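Local structure of regulatory protein MarR (Planctomyces limnophilus, 3U2R) at residues V92-K97 against V104-T109; Y49-L54 against R81-L86. The protein probably binds DNA as a transcription factor of the MarR family, through a winged helix-turn-helix domain. One frame throughout, in Å; residues are numbered along the deposited sequence.

Both contacts belong to the winged helix-turn-helix region of the chain, their centres about 11 Å apart. Contact 2 comes first in sequence, packing helix 46-58 against helix 78-88; a short link then leads from helix 78-88 into strand 92-97, where contact 1 starts, and the hairpin returns through 103-108 to helix 110-148. The hairpin lies against both helices. Leu-108 CD2 comes within 3.4 Å of Leu-52 CD2, and Val-92 also sits on Leu-86. A salt bridge from Arg-94 NH2 to Asp-84 OD1, 2.7 Å, ties the first strand to helix 78-88, which by family comparison is probably the DNA-recognition helix, with the hairpin as its wing.

Contact 1: V92-K97 against V104-T109; sequences VLRTRK and VEVALT
Strands 92-97 and 104-108 run antiparallel at 154°, with Leu-93 opposite Ala-107 and Thr-95 opposite Glu-105 as hydrogen-bonded pairs. Each pair closes two backbone bonds, including Leu-93 N to Ala-107 O (2.8 Å) and Thr-95 N to Glu-105 O (2.8 Å). Between them, in the non-hydrogen-bonded pair Arg-94 and Val-106, the two side chains lie alongside each other on one face. There the Arg-94 aliphatic chain crosses Val-104, CG to CG1 at 3.6 Å; its extended form from CG to NE carries the guanidinium on toward Asp-84. The other methyl of Val-104, CG2, sits over one face of the Arg-96 guanidinium, 3.4 Å from NH1, whose hydrogen bond goes to Arg-101 O. Val-106 CG1, anti to its own backbone N (chi1 -173°), meets Val-92 CB at 3.7 Å; both valines are buried beneath helices 46-58 and 78-88. On the face of Leu-93 and Thr-95, Glu-105 holds OE2 4.4 Å from Lys-97 NZ, too distant for a salt bridge. Thr-109 lays CG2 against Val-92 C (3.7 Å), while its OG1 caps helix 110-148 at Gly-112 N and also bonds Gly-90 O. Such a two-stranded hairpin is the wing of the MarR-type winged helix-turn-helix fold.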
loop_
_atom_site.group_PDB
_atom_site.type_symbol
_atom_site.label_atom_id
_atom_site.label_comp_id
_atom_site.label_asym_id
_atom_site.label_seq_id
_atom_site.Cartn_x
_atom_site.Cartn_y
_atom_site.Cartn_z
ATOM N N VAL A 92 15.506 -18.164 32.069
ATOM C CA VAL A 92 16.870 -17.660 32.211
ATOM C C VAL A 92 17.471 -18.187 33.504
ATOM O O VAL A 92 16.728 -18.609 34.364
ATOM C CB VAL A 92 16.957 -16.154 32.170
ATOM C CG1 VAL A 92 16.375 -15.611 30.885
ATOM C CG2 VAL A 92 16.310 -15.526 33.409
ATOM N N LEU A 93 18.793 -18.240 33.592
ATOM C CA LEU A 93 19.507 -18.703 34.788
ATOM C C LEU A 93 20.446 -17.595 35.285
ATOM O O LEU A 93 21.293 -17.125 34.545
ATOM C CB LEU A 93 20.282 -19.971 34.491
ATOM C CG LEU A 93 20.956 -20.609 35.707
ATOM C CD1 LEU A 93 19.953 -21.122 36.685
ATOM C CD2 LEU A 93 21.859 -21.657 35.316
ATOM N N ARG A 94 20.311 -17.209 36.537
ATOM C CA ARG A 94 21.178 -16.190 37.125
ATOM C C ARG A 94 22.385 -16.787 37.794
ATOM O O ARG A 94 22.299 -17.825 38.457
ATOM C CB ARG A 94 20.415 -15.357 38.149
ATOM C CG ARG A 94 19.543 -14.314 37.514
ATOM C CD ARG A 94 18.712 -13.611 38.582
ATOM N NE ARG A 94 18.099 -12.372 38.115
ATOM C CZ ARG A 94 16.950 -11.860 38.552
ATOM N NH1 ARG A 94 16.504 -10.710 38.066
ATOM N NH2 ARG A 94 16.228 -12.505 39.463
ATOM N N THR A 95 23.519 -16.119 37.649
ATOM C CA THR A 95 24.764 -16.529 38.323
ATOM C C THR A 95 25.386 -15.281 38.925
ATOM O O THR A 95 25.688 -14.350 38.188
ATOM C CB THR A 95 25.711 -17.228 37.352
ATOM O OG1 THR A 95 24.983 -18.288 36.730
ATOM C CG2 THR A 95 26.919 -17.838 38.066
ATOM N N ARG A 96 25.507 -15.226 40.267
ATOM C CA ARG A 96 26.121 -14.080 40.954
ATOM C C ARG A 96 27.635 -14.284 40.819
ATOM O O ARG A 96 28.100 -15.409 41.000
ATOM C CB ARG A 96 25.633 -14.047 42.418
ATOM C CG ARG A 96 25.793 -12.744 43.109
ATOM C CD ARG A 96 25.143 -12.797 44.502
ATOM N NE ARG A 96 23.681 -12.858 44.412
ATOM C CZ ARG A 96 22.876 -11.843 44.086
ATOM N NH1 ARG A 96 23.376 -10.633 43.845
ATOM N NH2 ARG A 96 21.560 -12.029 44.009
ATOM N N LYS A 97 28.388 -13.271 40.385
ATOM C CA LYS A 97 29.830 -13.446 40.179
ATOM C C LYS A 97 30.484 -13.719 41.521
ATOM O O LYS A 97 30.360 -12.896 42.434
ATOM C CB LYS A 97 30.461 -12.229 39.498
ATOM C CG LYS A 97 30.069 -12.098 38.043
ATOM C CD LYS A 97 31.168 -11.410 37.201
ATOM C CE LYS A 97 32.104 -12.394 36.518
ATOM N NZ LYS A 97 32.919 -11.741 35.457
ATOM N N VAL A 104 25.290 -9.871 38.656
ATOM C CA VAL A 104 24.473 -11.024 38.350
ATOM C C VAL A 104 24.513 -11.223 36.828
ATOM O O VAL A 104 24.078 -10.343 36.094
ATOM C CB VAL A 104 23.026 -10.868 38.904
ATOM C CG1 VAL A 104 22.140 -12.061 38.472
ATOM C CG2 VAL A 104 23.048 -10.721 40.416
ATOM N N GLU A 105 25.115 -12.324 36.370
ATOM C CA GLU A 105 25.141 -12.692 34.962
ATOM C C GLU A 105 23.908 -13.534 34.702
ATOM O O GLU A 105 23.509 -14.314 35.562
ATOM C CB GLU A 105 26.416 -13.455 34.579
ATOM C CG GLU A 105 27.643 -12.568 34.637
ATOM C CD GLU A 105 28.848 -13.187 33.962
ATOM O OE1 GLU A 105 29.225 -14.312 34.359
ATOM O OE2 GLU A 105 29.393 -12.566 33.017
ATOM N N VAL A 106 23.261 -13.313 33.569
ATOM C CA VAL A 106 22.029 -14.007 33.192
ATOM C C VAL A 106 22.284 -14.677 31.856
ATOM O O VAL A 106 22.738 -13.990 30.951
ATOM C CB VAL A 106 20.882 -12.950 33.077
ATOM C CG1 VAL A 106 19.525 -13.622 32.850
ATOM C CG2 VAL A 106 20.843 -12.057 34.312
ATOM N N ALA A 107 21.933 -15.966 31.720
ATOM C CA ALA A 107 22.041 -16.716 30.486
ATOM C C ALA A 107 20.675 -17.351 30.156
ATOM O O ALA A 107 19.840 -17.641 31.042
ATOM C CB ALA A 107 23.122 -17.804 30.651
ATOM N N LEU A 108 20.478 -17.646 28.891
ATOM C CA LEU A 108 19.274 -18.378 28.486
ATOM C C LEU A 108 19.382 -19.823 28.942
ATOM O O LEU A 108 20.490 -20.315 29.067
ATOM C CB LEU A 108 19.126 -18.426 26.952
ATOM C CG LEU A 108 18.298 -17.474 26.186
ATOM C CD1 LEU A 108 18.048 -18.043 24.813
ATOM C CD2 LEU A 108 16.985 -17.131 26.867
ATOM N N THR A 109 18.253 -20.475 29.197
ATOM C CA THR A 109 18.140 -21.929 29.505
ATOM C C THR A 109 17.639 -22.628 28.272
ATOM O O THR A 109 17.237 -21.959 27.314
ATOM C CB THR A 109 17.152 -22.159 30.628
ATOM O OG1 THR A 109 15.894 -21.641 30.202
ATOM C CG2 THR A 109 17.576 -21.503 31.904
#

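Contact 2: Y49-L54 against R81-L86; sequences YNTLRL and RLIDRL
Within the winged helix-turn-helix domain, helix 46-58 packs across helix 78-88, the latter probably the recognition helix as in other MarR proteins. Thr-51 and Leu-52 meet Leu-82, Ile-83 and Leu-86, all five buried. The segment axes cross at -72° and come no closer than 11.0 Å, a separation that only the ends of side chains bridge. Leu-52 and Leu-86 meet methyl to methyl: CD2 of Leu-52 touches CD1 of Leu-86 at 3.9 Å, and Leu-52 CG lies at 4.1 Å from the same methyl. The Leu-86 chain reaches over with CG anti to its carbonyl carbon (chi1 -61°) and CD1 continuing the extended line. The Thr-51 and Leu-82 side chains run antiparallel past each other, which brings CD2 of Leu-82 to 3.6 Å from Thr-51 OG1. That hydroxyl, though buried beside a methyl, is satisfied within its own helix by Gln-47 O. Its torsion (chi1 -57°) turns CG2 the other way, anti to the backbone N, where it lies loosely against Ile-83 CG1 (4.4 Å) and Leu-86 CD1 (4.2 Å). In the winged helix-turn-helix fold this contact adjoins further apolar side chains: Leu-72 beside Thr-51, Leu-44 and Leu-91 beside Leu-86, and Leu-116 of helix 110-148 beside Leu-52. Elsewhere on helix 46-58, Arg-53 forms a salt bridge with Glu-19 of the second subunit.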
loop_
_atom_site.group_PDB
_atom_site.type_symbol
_atom_site.label_atom_id
_atom_site.label_comp_id
_atom_site.label_asym_id
_atom_site.label_seq_id
_atom_site.Cartn_x
_atom_site.Cartn_y
_atom_site.Cartn_z
ATOM N N TYR A 49 11.040 -10.220 25.384
ATOM C CA TYR A 49 11.439 -10.911 24.153
ATOM C C TYR A 49 12.835 -10.425 23.728
ATOM O O TYR A 49 13.685 -11.238 23.345
ATOM C CB TYR A 49 10.379 -10.641 23.060
ATOM C CG TYR A 49 10.742 -11.192 21.688
ATOM C CD1 TYR A 49 10.556 -12.528 21.386
ATOM C CD2 TYR A 49 11.257 -10.372 20.703
ATOM C CE1 TYR A 49 10.953 -13.058 20.161
ATOM C CE2 TYR A 49 11.594 -10.875 19.446
ATOM C CZ TYR A 49 11.403 -12.222 19.169
ATOM O OH TYR A 49 11.743 -12.793 17.966
ATOM N N ASN A 50 13.051 -9.076 23.792
ATOM C CA ASN A 50 14.307 -8.422 23.419
ATOM C C ASN A 50 15.454 -8.888 24.338
ATOM O O ASN A 50 16.510 -9.218 23.851
ATOM C CB ASN A 50 14.168 -6.923 23.458
ATOM C CG ASN A 50 13.353 -6.366 22.328
ATOM O OD1 ASN A 50 13.066 -7.025 21.339
ATOM N ND2 ASN A 50 13.120 -5.096 22.376
ATOM N N THR A 51 15.188 -9.092 25.608
ATOM C CA THR A 51 16.173 -9.685 26.545
ATOM C C THR A 51 16.471 -11.136 26.162
ATOM O O THR A 51 17.630 -11.532 26.014
ATOM C CB THR A 51 15.635 -9.586 27.968
ATOM O OG1 THR A 51 15.362 -8.212 28.274
ATOM C CG2 THR A 51 16.579 -10.144 28.973
ATOM N N LEU A 52 15.436 -11.941 25.947
ATOM C CA LEU A 52 15.696 -13.311 25.575
ATOM C C LEU A 52 16.490 -13.395 24.271
ATOM O O LEU A 52 17.411 -14.176 24.216
ATOM C CB LEU A 52 14.383 -14.098 25.451
ATOM C CG LEU A 52 13.550 -14.291 26.756
ATOM C CD1 LEU A 52 12.160 -14.875 26.462
ATOM C CD2 LEU A 52 14.238 -15.259 27.752
ATOM N N ARG A 53 16.178 -12.582 23.248
ATOM C CA ARG A 53 16.910 -12.591 21.961
ATOM C C ARG A 53 18.360 -12.185 22.139
ATOM O O ARG A 53 19.244 -12.698 21.462
ATOM C CB ARG A 53 16.260 -11.624 20.957
ATOM C CG ARG A 53 15.024 -12.144 20.238
ATOM C CD ARG A 53 15.386 -12.810 18.934
ATOM N NE ARG A 53 16.175 -11.963 18.025
ATOM C CZ ARG A 53 15.697 -11.013 17.217
ATOM N NH1 ARG A 53 14.399 -10.747 17.184
ATOM N NH2 ARG A 53 16.520 -10.321 16.440
ATOM N N LEU A 54 18.580 -11.192 22.985
ATOM C CA LEU A 54 19.932 -10.710 23.299
ATOM C C LEU A 54 20.705 -11.846 24.005
ATOM O O LEU A 54 21.857 -12.109 23.662
ATOM C CB LEU A 54 19.811 -9.462 24.199
ATOM C CG LEU A 54 21.061 -8.781 24.707
ATOM C CD1 LEU A 54 21.902 -8.211 23.550
ATOM C CD2 LEU A 54 20.692 -7.633 25.608
ATOM N N ARG A 81 13.248 -6.623 37.667
ATOM C CA ARG A 81 11.913 -7.213 37.877
ATOM C C ARG A 81 11.529 -8.055 36.640
ATOM O O ARG A 81 11.054 -9.187 36.739
ATOM C CB ARG A 81 10.853 -6.120 38.139
ATOM C CG ARG A 81 10.780 -5.677 39.599
ATOM C CD ARG A 81 10.150 -4.288 39.777
ATOM N NE ARG A 81 8.689 -4.280 39.606
ATOM C CZ ARG A 81 7.793 -4.598 40.544
ATOM N NH1 ARG A 81 8.189 -4.989 41.754
ATOM N NH2 ARG A 81 6.492 -4.541 40.274
ATOM N N LEU A 82 11.761 -7.462 35.480
ATOM C CA LEU A 82 11.590 -8.061 34.157
ATOM C C LEU A 82 12.307 -9.443 34.112
ATOM O O LEU A 82 11.688 -10.435 33.768
ATOM C CB LEU A 82 12.183 -7.060 33.168
ATOM C CG LEU A 82 12.311 -7.372 31.722
ATOM C CD1 LEU A 82 12.416 -6.071 30.927
ATOM C CD2 LEU A 82 13.561 -8.188 31.416
ATOM N N ILE A 83 13.578 -9.492 34.527
ATOM C CA ILE A 83 14.381 -10.703 34.511
ATOM C C ILE A 83 13.878 -11.664 35.597
ATOM O O ILE A 83 13.912 -12.862 35.353
ATOM C CB ILE A 83 15.913 -10.368 34.646
ATOM C CG1 ILE A 83 16.437 -9.808 33.315
ATOM C CG2 ILE A 83 16.797 -11.610 35.025
ATOM C CD1 ILE A 83 17.772 -9.178 33.421
ATOM N N ASP A 84 13.436 -11.153 36.780
ATOM C CA ASP A 84 12.861 -11.953 37.868
ATOM C C ASP A 84 11.738 -12.822 37.322
ATOM O O ASP A 84 11.658 -13.985 37.666
ATOM C CB ASP A 84 12.248 -11.059 39.003
ATOM C CG ASP A 84 13.155 -10.317 39.971
ATOM O OD1 ASP A 84 14.398 -10.541 39.925
ATOM O OD2 ASP A 84 12.613 -9.532 40.823
ATOM N N ARG A 85 10.835 -12.229 36.514
ATOM C CA ARG A 85 9.725 -12.965 35.903
ATOM C C ARG A 85 10.258 -14.054 35.000
ATOM O O ARG A 85 9.783 -15.190 35.070
ATOM C CB ARG A 85 8.803 -12.026 35.098
ATOM C CG ARG A 85 7.936 -11.136 35.991
ATOM C CD ARG A 85 7.010 -10.253 35.170
ATOM N NE ARG A 85 7.649 -8.999 34.763
ATOM C CZ ARG A 85 7.170 -8.159 33.846
ATOM N NH1 ARG A 85 6.031 -8.432 33.207
ATOM N NH2 ARG A 85 7.834 -7.048 33.546
ATOM N N LEU A 86 11.265 -13.723 34.168
ATOM C CA LEU A 86 11.900 -14.722 33.287
ATOM C C LEU A 86 12.595 -15.835 34.088
ATOM O O LEU A 86 12.509 -16.992 33.697
ATOM C CB LEU A 86 12.914 -14.087 32.327
ATOM C CG LEU A 86 12.356 -13.052 31.374
ATOM C CD1 LEU A 86 13.473 -12.544 30.500
ATOM C CD2 LEU A 86 11.168 -13.654 30.575
#